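Long-range contacts in glycosyl hyrolase, family 3 (Deinococcus radiodurans, PDB 3TEV), which probably hydrolyses O-glycosidic bonds in carbohydrate substrates, as members of glycoside hydrolase family 3 generally do: residues L76-H81 and W128-V133; K178-H183 and P220-A225; P132-N137 and A210-L215. One frame throughout, in Å; residues are numbered along the deposited sequence.

Contact 1: L76-H81 and W128-V133; sequences LIAIDH and WNFTPV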
loop_
_atom_site.group_PDB
_atom_site.type_symbol
_atom_site.label_atom_id
_atom_site.label_comp_id
_atom_site.label_asym_id
_atom_site.label_seq_id
_atom_site.Cartn_x
_atom_site.Cartn_y
_atom_site.Cartn_z
ATOM N N LEU A 76 -12.371 -0.419 -2.859
ATOM C CA LEU A 76 -11.297 -0.783 -1.935
ATOM C C LEU A 76 -11.306 0.228 -0.782
ATOM O O LEU A 76 -11.097 1.437 -0.988
ATOM C CB LEU A 76 -9.935 -0.845 -2.629
ATOM C CG LEU A 76 -9.829 -1.947 -3.704
ATOM C CD1 LEU A 76 -8.658 -1.686 -4.696
ATOM C CD2 LEU A 76 -9.756 -3.376 -3.105
ATOM N N ILE A 77 -11.615 -0.271 0.410
ATOM C CA ILE A 77 -11.682 0.552 1.600
ATOM C C ILE A 77 -10.601 0.062 2.558
ATOM O O ILE A 77 -10.727 -1.012 3.192
ATOM C CB ILE A 77 -13.096 0.556 2.248
ATOM C CG1 ILE A 77 -14.122 1.098 1.247
ATOM C CG2 ILE A 77 -13.097 1.472 3.486
ATOM C CD1 ILE A 77 -15.594 0.758 1.526
ATOM N N ALA A 78 -9.526 0.843 2.619
ATOM C CA ALA A 78 -8.327 0.472 3.337
ATOM C C ALA A 78 -8.253 1.236 4.643
ATOM O O ALA A 78 -8.832 2.316 4.778
ATOM C CB ALA A 78 -7.085 0.755 2.493
ATOM N N ILE A 79 -7.521 0.675 5.597
ATOM C CA ILE A 79 -7.215 1.381 6.817
ATOM C C ILE A 79 -5.731 1.210 7.109
ATOM O O ILE A 79 -5.134 0.184 6.788
ATOM C CB ILE A 79 -8.085 0.882 8.014
ATOM C CG1 ILE A 79 -7.843 1.752 9.266
ATOM C CG2 ILE A 79 -7.816 -0.610 8.305
ATOM C CD1 ILE A 79 -8.964 1.682 10.309
ATOM N N ASP A 80 -5.132 2.226 7.711
ATOM C CA ASP A 80 -3.768 2.096 8.158
ATOM C C ASP A 80 -3.743 1.774 9.665
ATOM O O ASP A 80 -3.747 2.685 10.484
ATOM C CB ASP A 80 -2.953 3.351 7.816
ATOM C CG ASP A 80 -1.438 3.112 7.910
ATOM O OD1 ASP A 80 -1.017 2.049 8.440
ATOM O OD2 ASP A 80 -0.664 3.986 7.455
ATOM N N HIS A 81 -3.760 0.476 9.990
ATOM C CA HIS A 81 -3.718 -0.063 11.362
ATOM C C HIS A 81 -5.023 -0.665 11.870
ATOM O O HIS A 81 -4.985 -1.676 12.587
ATOM C CB HIS A 81 -3.156 0.932 12.386
ATOM C CG HIS A 81 -1.661 0.915 12.485
ATOM N ND1 HIS A 81 -0.938 -0.252 12.645
ATOM C CD2 HIS A 81 -0.755 1.923 12.454
ATOM C CE1 HIS A 81 0.351 0.040 12.720
ATOM N NE2 HIS A 81 0.489 1.354 12.603
ATOM N N TRP A 128 -9.245 -3.975 3.293
ATOM C CA TRP A 128 -7.818 -3.819 3.067
ATOM C C TRP A 128 -7.153 -3.229 4.313
ATOM O O TRP A 128 -7.576 -2.195 4.812
ATOM C CB TRP A 128 -7.599 -2.953 1.827
ATOM C CG TRP A 128 -6.190 -2.526 1.498
ATOM C CD1 TRP A 128 -5.211 -2.111 2.381
ATOM C CD2 TRP A 128 -5.630 -2.353 0.183
ATOM N NE1 TRP A 128 -4.070 -1.724 1.684
ATOM C CE2 TRP A 128 -4.306 -1.872 0.339
ATOM C CE3 TRP A 128 -6.114 -2.556 -1.105
ATOM C CZ2 TRP A 128 -3.459 -1.622 -0.756
ATOM C CZ3 TRP A 128 -5.268 -2.295 -2.189
ATOM C CH2 TRP A 128 -3.961 -1.848 -2.003
ATOM N N ASN A 129 -6.109 -3.894 4.800
ATOM C CA ASN A 129 -5.318 -3.412 5.930
ATOM C C ASN A 129 -3.846 -3.338 5.531
ATOM O O ASN A 129 -3.312 -4.276 4.923
ATOM C CB ASN A 129 -5.491 -4.340 7.139
ATOM C CG ASN A 129 -4.936 -3.742 8.424
ATOM O OD1 ASN A 129 -4.678 -2.534 8.503
ATOM N ND2 ASN A 129 -4.758 -4.579 9.445
ATOM N N PHE A 130 -3.184 -2.239 5.866
ATOM C CA PHE A 130 -1.767 -2.063 5.516
ATOM C C PHE A 130 -0.839 -2.719 6.546
ATOM O O PHE A 130 -0.196 -2.023 7.339
ATOM C CB PHE A 130 -1.429 -0.579 5.382
ATOM C CG PHE A 130 -1.864 0.029 4.093
ATOM C CD1 PHE A 130 -1.156 -0.219 2.917
ATOM C CD2 PHE A 130 -2.953 0.892 4.050
ATOM C CE1 PHE A 130 -1.571 0.364 1.698
ATOM C CE2 PHE A 130 -3.367 1.491 2.852
ATOM C CZ PHE A 130 -2.692 1.239 1.676
ATOM N N THR A 131 -0.848 -4.052 6.582
ATOM C CA THR A 131 0.122 -4.897 7.306
ATOM C C THR A 131 0.246 -6.176 6.474
ATOM O O THR A 131 -0.617 -6.440 5.634
ATOM C CB THR A 131 -0.310 -5.331 8.762
ATOM O OG1 THR A 131 -1.692 -5.734 8.772
ATOM C CG2 THR A 131 -0.037 -4.251 9.795
ATOM N N PRO A 132 1.312 -6.969 6.699
ATOM C CA PRO A 132 2.355 -6.751 7.709
ATOM C C PRO A 132 3.503 -5.857 7.232
ATOM O O PRO A 132 3.784 -5.755 6.037
ATOM C CB PRO A 132 2.887 -8.165 7.959
ATOM C CG PRO A 132 2.776 -8.827 6.574
ATOM C CD PRO A 132 1.538 -8.211 5.928
ATOM N N VAL A 133 4.156 -5.220 8.194
ATOM C CA VAL A 133 5.461 -4.647 7.993
ATOM C C VAL A 133 6.408 -5.841 7.799
ATOM O O VAL A 133 6.444 -6.735 8.638
ATOM C CB VAL A 133 5.858 -3.832 9.246
ATOM C CG1 VAL A 133 7.368 -3.528 9.273
ATOM C CG2 VAL A 133 5.018 -2.554 9.332
#

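Contact 2: K178-H183 and P220-A225; sequences KHFPGH and PAIMTA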
loop_
_atom_site.group_PDB
_atom_site.type_symbol
_atom_site.label_atom_id
_atom_site.label_comp_id
_atom_site.label_asym_id
_atom_site.label_seq_id
_atom_site.Cartn_x
_atom_site.Cartn_y
_atom_site.Cartn_z
ATOM N N LYS A 178 4.440 -4.090 3.501
ATOM C CA LYS A 178 5.174 -2.839 3.311
ATOM C C LYS A 178 6.521 -2.881 4.067
ATOM O O LYS A 178 6.680 -3.727 4.948
ATOM C CB LYS A 178 4.316 -1.670 3.770
ATOM C CG LYS A 178 3.802 -1.816 5.172
ATOM C CD LYS A 178 2.782 -0.738 5.529
ATOM C CE LYS A 178 2.648 -0.667 7.047
ATOM N NZ LYS A 178 1.500 0.163 7.473
ATOM N N HIS A 179 7.509 -2.041 3.714
ATOM C CA HIS A 179 7.506 -1.146 2.531
ATOM C C HIS A 179 8.567 -1.607 1.547
ATOM O O HIS A 179 9.765 -1.433 1.784
ATOM C CB HIS A 179 7.862 0.283 2.920
ATOM C CG HIS A 179 7.089 0.804 4.079
ATOM N ND1 HIS A 179 7.261 0.321 5.360
ATOM C CD2 HIS A 179 6.149 1.781 4.160
ATOM C CE1 HIS A 179 6.455 0.976 6.181
ATOM N NE2 HIS A 179 5.767 1.864 5.478
ATOM N N PHE A 180 8.134 -2.169 0.438
ATOM C CA PHE A 180 9.042 -2.736 -0.519
ATOM C C PHE A 180 9.926 -1.648 -1.160
ATOM O O PHE A 180 9.427 -0.605 -1.557
ATOM C CB PHE A 180 8.225 -3.467 -1.570
ATOM C CG PHE A 180 9.043 -4.164 -2.578
ATOM C CD1 PHE A 180 9.551 -5.433 -2.313
ATOM C CD2 PHE A 180 9.325 -3.553 -3.793
ATOM C CE1 PHE A 180 10.321 -6.081 -3.254
ATOM C CE2 PHE A 180 10.098 -4.186 -4.728
ATOM C CZ PHE A 180 10.603 -5.451 -4.465
ATOM N N PRO A 181 11.234 -1.905 -1.306
ATOM C CA PRO A 181 11.948 -3.145 -1.038
ATOM C C PRO A 181 12.546 -3.330 0.370
ATOM O O PRO A 181 13.379 -4.220 0.538
ATOM C CB PRO A 181 13.074 -3.138 -2.089
ATOM C CG PRO A 181 12.928 -1.915 -2.875
ATOM C CD PRO A 181 12.038 -0.989 -2.125
ATOM N N GLY A 182 12.135 -2.528 1.356
ATOM C CA GLY A 182 12.540 -2.730 2.757
ATOM C C GLY A 182 13.069 -1.463 3.393
ATOM O O GLY A 182 14.116 -0.947 2.971
ATOM N N HIS A 183 12.362 -0.979 4.423
ATOM C CA HIS A 183 12.639 0.313 5.078
ATOM C C HIS A 183 13.560 0.181 6.279
ATOM O O HIS A 183 13.878 1.185 6.942
ATOM C CB HIS A 183 11.340 0.945 5.576
ATOM C CG HIS A 183 11.286 2.436 5.412
ATOM N ND1 HIS A 183 12.195 3.293 6.007
ATOM C CD2 HIS A 183 10.425 3.226 4.716
ATOM C CE1 HIS A 183 11.904 4.543 5.680
ATOM N NE2 HIS A 183 10.835 4.531 4.897
ATOM N N PRO A 220 -1.221 -10.514 -1.601
ATOM C CA PRO A 220 -2.103 -9.999 -2.663
ATOM C C PRO A 220 -1.813 -8.535 -3.076
ATOM O O PRO A 220 -2.227 -8.115 -4.168
ATOM C CB PRO A 220 -3.501 -10.097 -2.051
ATOM C CG PRO A 220 -3.311 -10.664 -0.665
ATOM C CD PRO A 220 -1.889 -10.541 -0.292
ATOM N N ALA A 221 -1.114 -7.793 -2.207
ATOM C CA ALA A 221 -0.764 -6.383 -2.435
ATOM C C ALA A 221 0.538 -6.027 -1.735
ATOM O O ALA A 221 0.847 -6.550 -0.635
ATOM C CB ALA A 221 -1.860 -5.472 -1.956
ATOM N N ILE A 222 1.303 -5.148 -2.380
ATOM C CA ILE A 222 2.563 -4.676 -1.856
ATOM C C ILE A 222 2.613 -3.154 -1.948
ATOM O O ILE A 222 2.276 -2.603 -2.982
ATOM C CB ILE A 222 3.724 -5.231 -2.674
ATOM C CG1 ILE A 222 3.824 -6.758 -2.486
ATOM C CG2 ILE A 222 5.034 -4.553 -2.248
ATOM C CD1 ILE A 222 5.009 -7.399 -3.203
HETATM N N MSE A 223 3.034 -2.496 -0.870
HETATM C CA MSE A 223 3.212 -1.059 -0.858
HETATM C C MSE A 223 4.689 -0.735 -0.980
HETATM O O MSE A 223 5.522 -1.301 -0.241
HETATM C CB MSE A 223 2.671 -0.449 0.412
HETATM C CG MSE A 223 2.662 1.085 0.386
HETATM SE SE MSE A 223 2.587 1.751 2.178
HETATM C CE MSE A 223 1.308 3.133 2.007
ATOM N N THR A 224 5.014 0.168 -1.907
ATOM C CA THR A 224 6.403 0.512 -2.170
ATOM C C THR A 224 6.888 1.675 -1.330
ATOM O O THR A 224 6.124 2.544 -0.937
ATOM C CB THR A 224 6.578 1.011 -3.580
ATOM O OG1 THR A 224 5.952 2.306 -3.658
ATOM C CG2 THR A 224 5.935 0.081 -4.542
ATOM N N ALA A 225 8.190 1.734 -1.179
ATOM C CA ALA A 225 8.897 2.706 -0.372
ATOM C C ALA A 225 9.537 3.812 -1.228
ATOM O O ALA A 225 10.151 3.516 -2.244
ATOM C CB ALA A 225 10.009 1.931 0.341
#

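Contact 3: P132-N137 and A210-L215; sequences PVLDIN and APFRAL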
loop_
_atom_site.group_PDB
_atom_site.type_symbol
_atom_site.label_atom_id
_atom_site.label_comp_id
_atom_site.label_asym_id
_atom_site.label_seq_id
_atom_site.Cartn_x
_atom_site.Cartn_y
_atom_site.Cartn_z
ATOM N N PRO A 132 1.312 -6.969 6.699
ATOM C CA PRO A 132 2.355 -6.751 7.709
ATOM C C PRO A 132 3.503 -5.857 7.232
ATOM O O PRO A 132 3.784 -5.755 6.037
ATOM C CB PRO A 132 2.887 -8.165 7.959
ATOM C CG PRO A 132 2.776 -8.827 6.574
ATOM C CD PRO A 132 1.538 -8.211 5.928
ATOM N N VAL A 133 4.156 -5.220 8.194
ATOM C CA VAL A 133 5.461 -4.647 7.993
ATOM C C VAL A 133 6.408 -5.841 7.799
ATOM O O VAL A 133 6.444 -6.735 8.638
ATOM C CB VAL A 133 5.858 -3.832 9.246
ATOM C CG1 VAL A 133 7.368 -3.528 9.273
ATOM C CG2 VAL A 133 5.018 -2.554 9.332
ATOM N N LEU A 134 7.130 -5.871 6.680
ATOM C CA LEU A 134 8.160 -6.887 6.453
ATOM C C LEU A 134 9.536 -6.242 6.465
ATOM O O LEU A 134 10.526 -6.863 6.076
ATOM C CB LEU A 134 7.950 -7.627 5.126
ATOM C CG LEU A 134 6.634 -8.372 4.875
ATOM C CD1 LEU A 134 6.584 -9.028 3.473
ATOM C CD2 LEU A 134 6.395 -9.399 5.963
ATOM N N ASP A 135 9.589 -4.978 6.881
ATOM C CA ASP A 135 10.859 -4.294 7.122
ATOM C C ASP A 135 11.598 -5.052 8.227
ATOM O O ASP A 135 10.974 -5.608 9.130
ATOM C CB ASP A 135 10.634 -2.827 7.533
ATOM C CG ASP A 135 9.746 -2.059 6.544
ATOM O OD1 ASP A 135 9.872 -2.246 5.312
ATOM O OD2 ASP A 135 8.919 -1.246 7.005
ATOM N N ILE A 136 12.924 -5.077 8.129
ATOM C CA ILE A 136 13.774 -5.737 9.109
ATOM C C ILE A 136 14.531 -4.704 9.927
ATOM O O ILE A 136 15.306 -3.912 9.387
ATOM C CB ILE A 136 14.812 -6.662 8.426
ATOM C CG1 ILE A 136 14.119 -7.676 7.523
ATOM C CG2 ILE A 136 15.696 -7.366 9.484
ATOM C CD1 ILE A 136 15.062 -8.390 6.601
ATOM N N ASN A 137 14.311 -4.731 11.234
ATOM C CA ASN A 137 15.061 -3.902 12.183
ATOM C C ASN A 137 16.489 -4.459 12.407
ATOM O O ASN A 137 16.821 -4.927 13.498
ATOM C CB ASN A 137 14.272 -3.806 13.505
ATOM C CG ASN A 137 14.910 -2.862 14.519
ATOM O OD1 ASN A 137 15.176 -3.251 15.670
ATOM N ND2 ASN A 137 15.160 -1.616 14.104
ATOM N N ALA A 210 14.482 -10.508 1.233
ATOM C CA ALA A 210 14.164 -11.911 1.534
ATOM C C ALA A 210 12.723 -12.181 1.980
ATOM O O ALA A 210 12.089 -13.108 1.472
ATOM C CB ALA A 210 15.178 -12.523 2.518
ATOM N N PRO A 211 12.187 -11.386 2.920
ATOM C CA PRO A 211 10.808 -11.705 3.355
ATOM C C PRO A 211 9.747 -11.508 2.250
ATOM O O PRO A 211 8.816 -12.303 2.151
ATOM C CB PRO A 211 10.574 -10.744 4.542
ATOM C CG PRO A 211 11.959 -10.305 4.961
ATOM C CD PRO A 211 12.753 -10.262 3.685
ATOM N N PHE A 212 9.905 -10.477 1.418
ATOM C CA PHE A 212 8.971 -10.233 0.324
ATOM C C PHE A 212 9.081 -11.348 -0.688
ATOM O O PHE A 212 8.067 -11.845 -1.186
ATOM C CB PHE A 212 9.277 -8.924 -0.396
ATOM C CG PHE A 212 9.066 -7.701 0.441
ATOM C CD1 PHE A 212 7.794 -7.127 0.571
ATOM C CD2 PHE A 212 10.148 -7.089 1.070
ATOM C CE1 PHE A 212 7.601 -5.976 1.350
ATOM C CE2 PHE A 212 9.970 -5.946 1.845
ATOM C CZ PHE A 212 8.696 -5.384 1.989
ATOM N N ARG A 213 10.311 -11.740 -1.003
ATOM C CA ARG A 213 10.516 -12.797 -1.976
ATOM C C ARG A 213 9.902 -14.098 -1.469
ATOM O O ARG A 213 9.190 -14.772 -2.211
ATOM C CB ARG A 213 12.002 -12.961 -2.318
ATOM C CG ARG A 213 12.307 -13.967 -3.447
ATOM C CD ARG A 213 13.677 -13.640 -4.071
ATOM N NE ARG A 213 14.371 -14.771 -4.706
ATOM C CZ ARG A 213 15.330 -14.654 -5.638
ATOM N NH1 ARG A 213 15.720 -13.452 -6.082
ATOM N NH2 ARG A 213 15.905 -15.746 -6.138
ATOM N N ALA A 214 10.146 -14.431 -0.209
ATOM C CA ALA A 214 9.618 -15.675 0.369
ATOM C C ALA A 214 8.089 -15.691 0.463
ATOM O O ALA A 214 7.467 -16.747 0.394
ATOM C CB ALA A 214 10.251 -15.949 1.740
ATOM N N LEU A 215 7.489 -14.511 0.578
ATOM C CA LEU A 215 6.050 -14.419 0.868
ATOM C C LEU A 215 5.167 -14.023 -0.321
ATOM O O LEU A 215 3.963 -13.831 -0.162
ATOM C CB LEU A 215 5.801 -13.503 2.085
ATOM C CG LEU A 215 6.454 -13.933 3.427
ATOM C CD1 LEU A 215 6.067 -13.003 4.585
ATOM C CD2 LEU A 215 6.176 -15.399 3.811
#

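Contact 1: L76-H81 and W128-V133
A78 and W128 face the same side of two neighbouring parallel strands in the TIM barrel of this family 3 enzyme, and the alanine methyl lies over the indole. The chain between the strands includes helix 107-124, making this a beta-alpha-beta crossover. Two backbone bonds fix the register: I79 N donates to W128 O at 3.0 Å, and F130 N reaches I79 O at 3.2 Å. A third, from W128 N to I77 O, is weak.

From CB outward, W128 meets a different neighbour at almost every atom. Its CB lies 3.8 Å from A78 CB. With CG anti to the backbone N (chi1 173°), the indole turns so that its five-membered ring comes beneath the alanine. CD1 makes the closest touch, 3.4 Å from A78 CB, and the methyl stands 26° off the ring normal in a CH-pi contact. At NE1 the neighbour changes: this nitrogen sits over the centre of the F130 ring, 3.1 Å above its plane, and F130 CD1 in turn lies in the indole plane. On the six-membered ring, CE3 meets L76 CD2 edge-on at 4.2 Å. L327 of helix 314-330 touches both L76 and W128.

The other side of the sheet belongs to I79 and N129, whose side chains pack on L121 of helix 107-124. Beyond the strand, F130 centres an inverse gamma turn, and its ring turns back past C48 of strand 46-49 toward the first strand of the pair. There the ring edge carries CD2 beside I79 O, and F130 CE2 stops 3.8 Å from A78 CB, approaching the methyl obliquely.

Contact 2: K178-H183 and P220-A225
The two backbones run parallel only briefly, their touching parts diverging by 64°, and a single bridge pairs F180 with T224. Two bonds hold it: F180 N gives its hydrogen to M223 O at 2.8 Å, and A225 N gives to F180 O at 2.7 Å. Cis peptides before H179 and before P181 bracket F180, and the chain turns its corner at H179.

On one side K178, H179 and the selenomethionine M223 extend together. K178 CB abuts M223 CB at 3.9 Å, and the two chains continue side by side in the same direction. The lysine starts with CG tucked between the backbone N and the carbonyl carbon (chi1 54°) and is extended from there, which carries NZ past M223 to F130 O, its hydrogen-bond partner; a weak, long ion pair with D80 is also within range. H179 is held between neighbours: K178 CB lies over the centre of one imidazole face, H183 CD2 over the rim of the opposite one, and ND1 bonds to D135 OD2. M223 SE approaches this ring obliquely, 4.9 Å from its centroid. A225 CB closes on H179 CB at 3.7 Å.

F180 points the other way. Its CB presses on I222 CG2 at 3.4 Å, a snug apolar touch, and P181 CB lies over the ring, which packs among I244, L248 and L249 of helix 242-252. Polar K178 and H179 are thus turned from the apolar layer that F180 enters between sheet and helix. The KHFPGH sequence at the C-terminal end of a barrel strand is a hallmark of family 3 glycosidases; in relatives its Lys-His pair lines the sugar-binding pocket, probably its place here too.

Contact 3: P132-N137 and A210-L215
The F212 ring has L134 over one face and the edge of F180, from strand 174-180, against the other in an edge-to-face contact. On the leucine side, CD1 makes a CH-pi contact 4.1 Å from the ring centroid and 28° off the normal, its closest ring atom being F212 CD1. L134 CB lies above the same face but nearer the rim, 3.9 Å from F212 CZ. The pyrrolidine of P211 is the second ring here: its CB comes within 4.1 Å of L134 CB, and its CG touches I136 CD1 at 4.0 Å.

L134 is the residue all three helix side chains share. With CG anti to the carbonyl carbon (chi1 -58°), the branch is placed over the helix flank, where its two methyls take different partners, CD1 going to the phenylalanine and CD2 to L215 CD1 at 3.9 Å. P211, F212 and L215, lying along one flank of helix 210-215, receive the leucine between them, while T158 of helix 154-169 also packs on P211.

The loop 132-137 alternates: L134 and I136 point toward the helix and the CB of D135, between them, away from it. D135 OD1 accepts a hydrogen bond from the backbone N of H183. No hydrogen bond joins loop to helix; the contact is apolar throughout, so it probably draws its stability from close fit and from burying these side chains away from water, with the F212 ring held between leucine and phenylalanine.

How the contacts relate
Along the chain, contact 1 closes before contact 2 opens, while 132-137 carries straight on from contact 1 into contact 3, whose segments alternate with those of contact 2. Contacts 1 and 2 lie about 12 Å apart between centres on the same parallel barrel sheet, where strand 128-129 neighbours 174-180. Contact 3 is farther out, with its centre about 8 Å from that of contact 2 and 16 Å from that of contact 1. K178 ties the three together, its backbone bonding to P132 and L134. Helix 210-215 leads into strand 221-224, so the contacts join barrel wall, loop and outer helix around a probable active-site end.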